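Local atomic coordinates of putative hydantoin racemase (Klebsiella pneumoniae subsp. pneumoniae, PDB entry 3QVL), a protein that racemises allantoin and probably also other 5-monosubstituted hydantoins, such as the isobutyl and benzyl compounds. Residues A14-A22 with G181-A189; E51-I62 with G79-A90. One frame throughout, in Å; residues are numbered along the deposited sequence.

Contact 1. Residues A14-A22 with G181-A189; sequences AMTETIGAA and GSGGMATLA. Unlike the reference sequence in segment 181-189: S182 (reference Cys). With 5HY ([(4R)-2,5-dioxoimidazolidin-4-yl]acetic acid), chain C.
T18 and T187 meet at about a right angle between helix 14-22 and the turning loop 181-189. The T18 methyl CG2 lies 3.8 Å from T187 OG1, while the T187 methyl CG2 rests 3.7 Å from the T18 carbonyl O. A short branched residue suits this place: OG1 of T18 stands beside the backbone N (chi1 -56°), which puts CG2 anti to that N and facing the loop, and leaves OG1 for its hydrogen bond with E152. One turn on, A22 CB presses against A186 CB at 3.5 Å, two small residues that let the backbones come close.

Nearer the ligand, G183 and G184 offer bare backbone. With no side chain at G183, I19 CG1 comes within 3.5 Å of G183 O, and M15 SD sits 3.6 Å from G184 N. The same turn binds the hydantoin 5HY. G183 N donates to its ring carbonyl O (2.9 Å, 164°). S182, a serine here where the reference sequence has cysteine, donates from OG to the carboxylate OD2 (2.6 Å); this hydroxyl also accepts from G184 N in an ST turn, which helps hold it in position.

I19 and A186 both also touch V204, so helix 203-216 closes one flank, while M185 turns away to V162 of helix 157-172 and L180 of strand 177-180. The contact thus joins the helix after strand 2-7 to the loop after strand 177-180.

Contact 2. Residues E51-I62 with G79-A90; sequences EAIAAVGVLEQI and GDPGLLAARELA
A55 and G82 bring their backbones together where helix 51-62 passes the turn that starts helix 83-89: A55 CB lies 3.8 Å from G82 N, with the CA atoms of the two residues close as well. Beside them the P81 ring leans on the helix, its CB 3.7 Å from E51 O. Both loop residues suit a type II turn from D80 to L83, proline at the second position and glycine, with its positive phi (68°), at the third; G82 occupies the N-cap position of helix 83-89.

Further along, the packing is apolar and interlocked. L59 CD2 reaches the backbone of A85, 3.6 Å from its carbonyl carbon, and the small A85 and A86 make room for such long branches. L89, whose CG stands anti to its backbone N (chi1 -171°), sends CD2 to 3.5 Å from L59 O, and slides past I62 in the opposite direction. I62 CG2 rests against A90 CB at 3.7 Å.

The E51 end is the hydrated side. Lacking a side chain, G79 lets the carboxylate sit directly against it, OE2 3.0 Å from G79 CA, but the polar links between them run through two waters: one donates to OE2 and weakly accepts from G79 N, the other donates to OE1 and to G79 O (2.6 Å).

With axes 9.4 Å apart and 19° from parallel, the helices are neighbouring crossover connections of a parallel alpha/beta sheet, one leading into strand 72-75 and the other from it to strand 94-96.

Both contacts are largely buried, yet they lie on opposite sides of the chain's centre, with centres about 19 Å apart. Contact 2 is local, pairing two crossover helices of the same sheet, and buries more surface through leucine, isoleucine, valine and proline; polar chemistry enters at its watery end. Contact 1 bridges the two sheets of the racemase fold from positions far apart in sequence; its glycines and alanines allow close backbone approach, while its threonines pack with their methyls. It binds the hydantoin directly, whereas contact 2 comes near it through G79, which follows F78, a pocket residue. The ligand therefore lies between elements tied to both sheets.

Contact 1. Residues A14-A22 with G181-A189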
loop_
_atom_site.group_PDB
_atom_site.type_symbol
_atom_site.label_atom_id
_atom_site.label_comp_id
_atom_site.label_asym_id
_atom_site.label_seq_id
_atom_site.Cartn_x
_atom_site.Cartn_y
_atom_site.Cartn_z
ATOM N N ALA A 14 -24.681 30.804 -9.275
ATOM C CA ALA A 14 -24.653 30.188 -10.603
ATOM C C ALA A 14 -24.346 28.691 -10.530
ATOM O O ALA A 14 -25.027 27.883 -11.166
ATOM C CB ALA A 14 -23.648 30.900 -11.499
ATOM N N MET A 15 -23.333 28.330 -9.744
ATOM C CA MET A 15 -22.963 26.927 -9.548
ATOM C C MET A 15 -24.012 26.179 -8.715
ATOM O O MET A 15 -24.274 25.000 -8.960
ATOM C CB MET A 15 -21.561 26.815 -8.934
ATOM C CG MET A 15 -21.037 25.385 -8.767
ATOM S SD MET A 15 -19.323 25.109 -9.287
ATOM C CE MET A 15 -18.580 26.714 -9.010
ATOM N N THR A 16 -24.615 26.874 -7.749
ATOM C CA THR A 16 -25.709 26.315 -6.948
ATOM C C THR A 16 -26.896 25.924 -7.839
ATOM O O THR A 16 -27.524 24.885 -7.622
ATOM C CB THR A 16 -26.165 27.293 -5.832
ATOM O OG1 THR A 16 -25.028 27.735 -5.081
ATOM C CG2 THR A 16 -27.154 26.621 -4.883
ATOM N N GLU A 17 -27.181 26.755 -8.843
ATOM C CA GLU A 17 -28.235 26.485 -9.826
ATOM C C GLU A 17 -27.945 25.233 -10.654
ATOM O O GLU A 17 -28.835 24.410 -10.874
ATOM C CB GLU A 17 -28.421 27.686 -10.759
ATOM C CG GLU A 17 -29.050 28.912 -10.109
ATOM C CD GLU A 17 -28.786 30.195 -10.886
ATOM O OE1 GLU A 17 -28.517 30.125 -12.105
ATOM O OE2 GLU A 17 -28.850 31.281 -10.273
ATOM N N THR A 18 -26.699 25.103 -11.112
ATOM C CA THR A 18 -26.253 23.940 -11.883
ATOM C C THR A 18 -26.348 22.666 -11.043
ATOM O O THR A 18 -26.860 21.642 -11.505
ATOM C CB THR A 18 -24.804 24.129 -12.398
ATOM O OG1 THR A 18 -24.724 25.333 -13.171
ATOM C CG2 THR A 18 -24.362 22.950 -13.267
ATOM N N ILE A 19 -25.860 22.749 -9.807
ATOM C CA ILE A 19 -25.904 21.640 -8.856
ATOM C C ILE A 19 -27.350 21.243 -8.524
ATOM O O ILE A 19 -27.692 20.057 -8.541
ATOM C CB ILE A 19 -25.103 21.982 -7.571
ATOM C CG1 ILE A 19 -23.598 21.949 -7.864
ATOM C CG2 ILE A 19 -25.445 21.023 -6.438
ATOM C CD1 ILE A 19 -22.748 22.719 -6.870
ATOM N N GLY A 20 -28.185 22.241 -8.242
ATOM C CA GLY A 20 -29.600 22.024 -7.938
ATOM C C GLY A 20 -30.372 21.370 -9.070
ATOM O O GLY A 20 -31.211 20.498 -8.833
ATOM N N ALA A 21 -30.081 21.789 -10.302
ATOM C CA ALA A 21 -30.715 21.226 -11.494
ATOM C C ALA A 21 -30.355 19.754 -11.698
ATOM O O ALA A 21 -31.216 18.943 -12.041
ATOM C CB ALA A 21 -30.352 22.042 -12.731
ATOM N N ALA A 22 -29.084 19.419 -11.476
ATOM C CA ALA A 22 -28.609 18.041 -11.607
ATOM C C ALA A 22 -29.214 17.128 -10.542
ATOM O O ALA A 22 -29.530 15.968 -10.818
ATOM C CB ALA A 22 -27.094 17.994 -11.547
ATOM N N GLY A 181 -14.949 15.954 -12.321
ATOM C CA GLY A 181 -14.305 16.473 -11.119
ATOM C C GLY A 181 -14.732 17.865 -10.697
ATOM O O GLY A 181 -13.926 18.625 -10.157
ATOM N N SER A 182 -16.000 18.194 -10.931
ATOM C CA SER A 182 -16.541 19.508 -10.587
ATOM C C SER A 182 -18.052 19.479 -10.410
ATOM O O SER A 182 -18.761 18.798 -11.154
ATOM C CB SER A 182 -16.180 20.535 -11.665
ATOM O OG SER A 182 -16.746 21.803 -11.373
ATOM N N GLY A 183 -18.536 20.233 -9.426
ATOM C CA GLY A 183 -19.969 20.464 -9.257
ATOM C C GLY A 183 -20.536 21.252 -10.425
ATOM O O GLY A 183 -21.719 21.137 -10.745
ATOM N N GLY A 184 -19.681 22.048 -11.065
ATOM C CA GLY A 184 -20.058 22.835 -12.238
ATOM C C GLY A 184 -20.208 22.019 -13.512
ATOM O O GLY A 184 -20.749 22.510 -14.504
ATOM N N MET A 185 -19.724 20.778 -13.485
ATOM C CA MET A 185 -19.831 19.861 -14.624
ATOM C C MET A 185 -21.056 18.952 -14.515
ATOM O O MET A 185 -21.295 18.116 -15.389
ATOM C CB MET A 185 -18.574 18.993 -14.733
ATOM C CG MET A 185 -17.311 19.734 -15.123
ATOM S SD MET A 185 -15.876 18.644 -15.090
ATOM C CE MET A 185 -14.543 19.842 -15.062
ATOM N N ALA A 186 -21.829 19.136 -13.446
ATOM C CA ALA A 186 -22.925 18.233 -13.081
ATOM C C ALA A 186 -23.922 17.921 -14.201
ATOM O O ALA A 186 -24.320 16.766 -14.373
ATOM C CB ALA A 186 -23.655 18.761 -11.849
ATOM N N THR A 187 -24.311 18.940 -14.962
ATOM C CA THR A 187 -25.328 18.780 -16.006
ATOM C C THR A 187 -24.772 18.272 -17.346
ATOM O O THR A 187 -25.513 18.153 -18.325
ATOM C CB THR A 187 -26.139 20.085 -16.222
ATOM O OG1 THR A 187 -25.248 21.169 -16.511
ATOM C CG2 THR A 187 -26.960 20.424 -14.982
ATOM N N LEU A 188 -23.476 17.965 -17.376
ATOM C CA LEU A 188 -22.806 17.473 -18.584
ATOM C C LEU A 188 -22.800 15.948 -18.686
ATOM O O LEU A 188 -22.606 15.394 -19.773
ATOM C CB LEU A 188 -21.364 17.995 -18.641
ATOM C CG LEU A 188 -21.014 19.300 -19.370
ATOM C CD1 LEU A 188 -22.046 20.403 -19.150
ATOM C CD2 LEU A 188 -19.631 19.767 -18.930
ATOM N N ALA A 189 -23.014 15.283 -17.553
ATOM C CA ALA A 189 -22.884 13.826 -17.435
ATOM C C ALA A 189 -23.727 13.029 -18.431
ATOM O O ALA A 189 -23.204 12.152 -19.122
ATOM C CB ALA A 189 -23.190 13.384 -16.011
HETATM C C 5HY C . -15.990 21.981 -7.110
HETATM N N 5HY C . -14.340 23.500 -6.595
HETATM O O 5HY C . -16.612 20.960 -7.395
HETATM C CA 5HY C . -14.489 22.064 -6.861
HETATM C CB 5HY C . -13.653 21.604 -8.076
HETATM C CG 5HY C . -14.049 22.195 -9.439
HETATM O OAB 5HY C . -15.761 25.250 -6.428
HETATM N NAF 5HY C . -16.530 23.186 -6.942
HETATM C CAI 5HY C . -15.557 24.054 -6.635
HETATM O OD1 5HY C . -13.249 21.997 -10.377
HETATM O OD2 5HY C . -15.132 22.811 -9.535
#

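Contact 2. Residues E51-I62 with G79-A90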
loop_
_atom_site.group_PDB
_atom_site.type_symbol
_atom_site.label_atom_id
_atom_site.label_comp_id
_atom_site.label_asym_id
_atom_site.label_seq_id
_atom_site.Cartn_x
_atom_site.Cartn_y
_atom_site.Cartn_z
ATOM N N GLU A 51 -10.746 25.411 0.542
ATOM C CA GLU A 51 -11.404 24.245 1.142
ATOM C C GLU A 51 -11.698 24.418 2.629
ATOM O O GLU A 51 -12.770 24.031 3.100
ATOM C CB GLU A 51 -10.573 22.977 0.933
ATOM C CG GLU A 51 -10.711 22.361 -0.444
ATOM C CD GLU A 51 -10.763 20.849 -0.404
ATOM O OE1 GLU A 51 -9.896 20.228 0.248
ATOM O OE2 GLU A 51 -11.679 20.282 -1.027
ATOM N N ALA A 52 -10.741 24.992 3.359
ATOM C CA ALA A 52 -10.886 25.226 4.795
ATOM C C ALA A 52 -12.030 26.193 5.092
ATOM O O ALA A 52 -12.782 25.998 6.050
ATOM C CB ALA A 52 -9.580 25.739 5.388
ATOM N N ILE A 53 -12.154 27.227 4.262
ATOM C CA ILE A 53 -13.253 28.188 4.366
ATOM C C ILE A 53 -14.582 27.514 4.027
ATOM O O ILE A 53 -15.567 27.662 4.757
ATOM C CB ILE A 53 -13.017 29.422 3.458
ATOM C CG1 ILE A 53 -11.823 30.235 3.969
ATOM C CG2 ILE A 53 -14.269 30.300 3.389
ATOM C CD1 ILE A 53 -11.339 31.298 3.009
ATOM N N ALA A 54 -14.592 26.759 2.927
ATOM C CA ALA A 54 -15.784 26.053 2.463
ATOM C C ALA A 54 -16.311 25.051 3.489
ATOM O O ALA A 54 -17.525 24.893 3.634
ATOM C CB ALA A 54 -15.505 25.359 1.141
ATOM N N ALA A 55 -15.395 24.390 4.198
ATOM C CA ALA A 55 -15.749 23.404 5.222
ATOM C C ALA A 55 -16.646 23.984 6.319
ATOM O O ALA A 55 -17.617 23.346 6.732
ATOM C CB ALA A 55 -14.492 22.788 5.826
ATOM N N VAL A 56 -16.321 25.191 6.778
ATOM C CA VAL A 56 -17.115 25.880 7.801
ATOM C C VAL A 56 -18.466 26.334 7.236
ATOM O O VAL A 56 -19.487 26.270 7.926
ATOM C CB VAL A 56 -16.327 27.053 8.446
ATOM C CG1 VAL A 56 -17.239 27.961 9.270
ATOM C CG2 VAL A 56 -15.209 26.507 9.322
ATOM N N GLY A 57 -18.464 26.771 5.978
ATOM C CA GLY A 57 -19.696 27.121 5.271
ATOM C C GLY A 57 -20.642 25.942 5.133
ATOM O O GLY A 57 -21.860 26.096 5.257
ATOM N N VAL A 58 -20.075 24.763 4.875
ATOM C CA VAL A 58 -20.838 23.513 4.848
ATOM C C VAL A 58 -21.506 23.266 6.203
ATOM O O VAL A 58 -22.701 22.972 6.263
ATOM C CB VAL A 58 -19.944 22.301 4.451
ATOM C CG1 VAL A 58 -20.647 20.976 4.736
ATOM C CG2 VAL A 58 -19.553 22.382 2.984
ATOM N N LEU A 59 -20.731 23.415 7.278
ATOM C CA LEU A 59 -21.218 23.191 8.642
ATOM C C LEU A 59 -22.366 24.123 9.026
ATOM O O LEU A 59 -23.298 23.713 9.722
ATOM C CB LEU A 59 -20.075 23.306 9.657
ATOM C CG LEU A 59 -18.992 22.223 9.629
ATOM C CD1 LEU A 59 -17.873 22.565 10.600
ATOM C CD2 LEU A 59 -19.569 20.844 9.940
ATOM N N GLU A 60 -22.286 25.372 8.570
ATOM C CA GLU A 60 -23.354 26.350 8.773
ATOM C C GLU A 60 -24.660 25.873 8.137
ATOM O O GLU A 60 -25.733 26.014 8.730
ATOM C CB GLU A 60 -22.950 27.715 8.210
ATOM N N GLN A 61 -24.559 25.299 6.940
ATOM C CA GLN A 61 -25.727 24.764 6.240
ATOM C C GLN A 61 -26.205 23.426 6.810
ATOM O O GLN A 61 -27.407 23.160 6.833
ATOM C CB GLN A 61 -25.470 24.656 4.732
ATOM C CG GLN A 61 -25.388 26.004 4.003
ATOM C CD GLN A 61 -26.597 26.901 4.247
ATOM O OE1 GLN A 61 -26.450 28.078 4.580
ATOM N NE2 GLN A 61 -27.795 26.348 4.090
ATOM N N ILE A 62 -25.264 22.597 7.264
ATOM C CA ILE A 62 -25.590 21.343 7.958
ATOM C C ILE A 62 -26.446 21.635 9.192
ATOM O O ILE A 62 -27.462 20.974 9.425
ATOM C CB ILE A 62 -24.309 20.555 8.368
ATOM C CG1 ILE A 62 -23.560 20.026 7.133
ATOM C CG2 ILE A 62 -24.638 19.420 9.347
ATOM C CD1 ILE A 62 -24.231 18.864 6.407
ATOM N N GLY A 79 -13.891 18.345 -3.696
ATOM C CA GLY A 79 -12.943 18.098 -2.616
ATOM C C GLY A 79 -13.609 17.530 -1.375
ATOM O O GLY A 79 -12.932 17.214 -0.394
ATOM N N ASP A 80 -14.936 17.398 -1.429
ATOM C CA ASP A 80 -15.763 16.979 -0.287
ATOM C C ASP A 80 -15.373 17.679 1.026
ATOM O O ASP A 80 -15.166 17.010 2.043
ATOM C CB ASP A 80 -15.727 15.450 -0.114
ATOM C CG ASP A 80 -16.266 14.700 -1.324
ATOM O OD1 ASP A 80 -16.861 15.331 -2.222
ATOM O OD2 ASP A 80 -16.096 13.462 -1.370
ATOM N N PRO A 81 -15.280 19.026 1.011
ATOM C CA PRO A 81 -14.778 19.742 2.184
ATOM C C PRO A 81 -15.677 19.585 3.406
ATOM O O PRO A 81 -16.902 19.711 3.305
ATOM C CB PRO A 81 -14.750 21.205 1.721
ATOM C CG PRO A 81 -15.761 21.282 0.651
ATOM C CD PRO A 81 -15.706 19.957 -0.049
ATOM N N GLY A 82 -15.053 19.293 4.544
ATOM C CA GLY A 82 -15.753 19.146 5.817
ATOM C C GLY A 82 -16.672 17.942 5.912
ATOM O O GLY A 82 -17.628 17.957 6.686
ATOM N N LEU A 83 -16.378 16.894 5.141
ATOM C CA LEU A 83 -17.237 15.707 5.085
ATOM C C LEU A 83 -17.429 15.037 6.446
ATOM O O LEU A 83 -18.562 14.806 6.872
ATOM C CB LEU A 83 -16.724 14.693 4.050
ATOM C CG LEU A 83 -17.529 13.394 3.877
ATOM C CD1 LEU A 83 -18.916 13.652 3.292
ATOM C CD2 LEU A 83 -16.765 12.395 3.022
ATOM N N LEU A 84 -16.323 14.734 7.122
ATOM C CA LEU A 84 -16.383 14.048 8.413
ATOM C C LEU A 84 -16.888 14.962 9.528
ATOM O O LEU A 84 -17.561 14.505 10.455
ATOM C CB LEU A 84 -15.030 13.418 8.765
ATOM C CG LEU A 84 -14.508 12.339 7.802
ATOM C CD1 LEU A 84 -13.198 11.748 8.300
ATOM C CD2 LEU A 84 -15.538 11.233 7.574
ATOM N N ALA A 85 -16.566 16.251 9.423
ATOM C CA ALA A 85 -17.095 17.269 10.330
ATOM C C ALA A 85 -18.616 17.350 10.214
ATOM O O ALA A 85 -19.320 17.435 11.223
ATOM C CB ALA A 85 -16.464 18.623 10.036
ATOM N N ALA A 86 -19.108 17.311 8.976
ATOM C CA ALA A 86 -20.542 17.342 8.689
ATOM C C ALA A 86 -21.257 16.100 9.211
ATOM O O ALA A 86 -22.380 16.189 9.711
ATOM C CB ALA A 86 -20.780 17.499 7.194
ATOM N N ARG A 87 -20.602 14.946 9.094
ATOM C CA ARG A 87 -21.165 13.683 9.574
ATOM C C ARG A 87 -21.307 13.648 11.094
ATOM O O ARG A 87 -22.226 13.017 11.620
ATOM C CB ARG A 87 -20.347 12.493 9.072
ATOM C CG ARG A 87 -20.572 12.210 7.601
ATOM C CD ARG A 87 -19.798 11.006 7.110
ATOM N NE ARG A 87 -20.084 10.770 5.697
ATOM C CZ ARG A 87 -19.478 9.865 4.936
ATOM N NH1 ARG A 87 -18.530 9.081 5.434
ATOM N NH2 ARG A 87 -19.826 9.745 3.663
ATOM N N GLU A 88 -20.404 14.335 11.788
ATOM C CA GLU A 88 -20.492 14.487 13.239
ATOM C C GLU A 88 -21.686 15.355 13.632
ATOM O O GLU A 88 -22.447 14.998 14.533
ATOM C CB GLU A 88 -19.206 15.092 13.805
ATOM C CG GLU A 88 -18.013 14.147 13.818
ATOM C CD GLU A 88 -16.802 14.734 14.527
ATOM O OE1 GLU A 88 -16.829 15.927 14.890
ATOM O OE2 GLU A 88 -15.820 13.995 14.731
ATOM N N LEU A 89 -21.846 16.484 12.943
ATOM C CA LEU A 89 -22.899 17.450 13.263
ATOM C C LEU A 89 -24.294 16.975 12.852
ATOM O O LEU A 89 -25.256 17.159 13.598
ATOM C CB LEU A 89 -22.587 18.817 12.635
ATOM C CG LEU A 89 -23.460 20.023 13.010
ATOM C CD1 LEU A 89 -23.408 20.321 14.507
ATOM C CD2 LEU A 89 -23.051 21.253 12.209
ATOM N N ALA A 90 -24.398 16.363 11.674
ATOM C CA ALA A 90 -25.690 15.931 11.138
ATOM C C ALA A 90 -26.160 14.601 11.722
ATOM O O ALA A 90 -25.347 13.769 12.132
ATOM C CB ALA A 90 -25.638 15.850 9.620
HETATM O O HOH W 1 -13.590 21.342 -2.985
HETATM O O HOH W 2 -10.422 17.506 0.385
#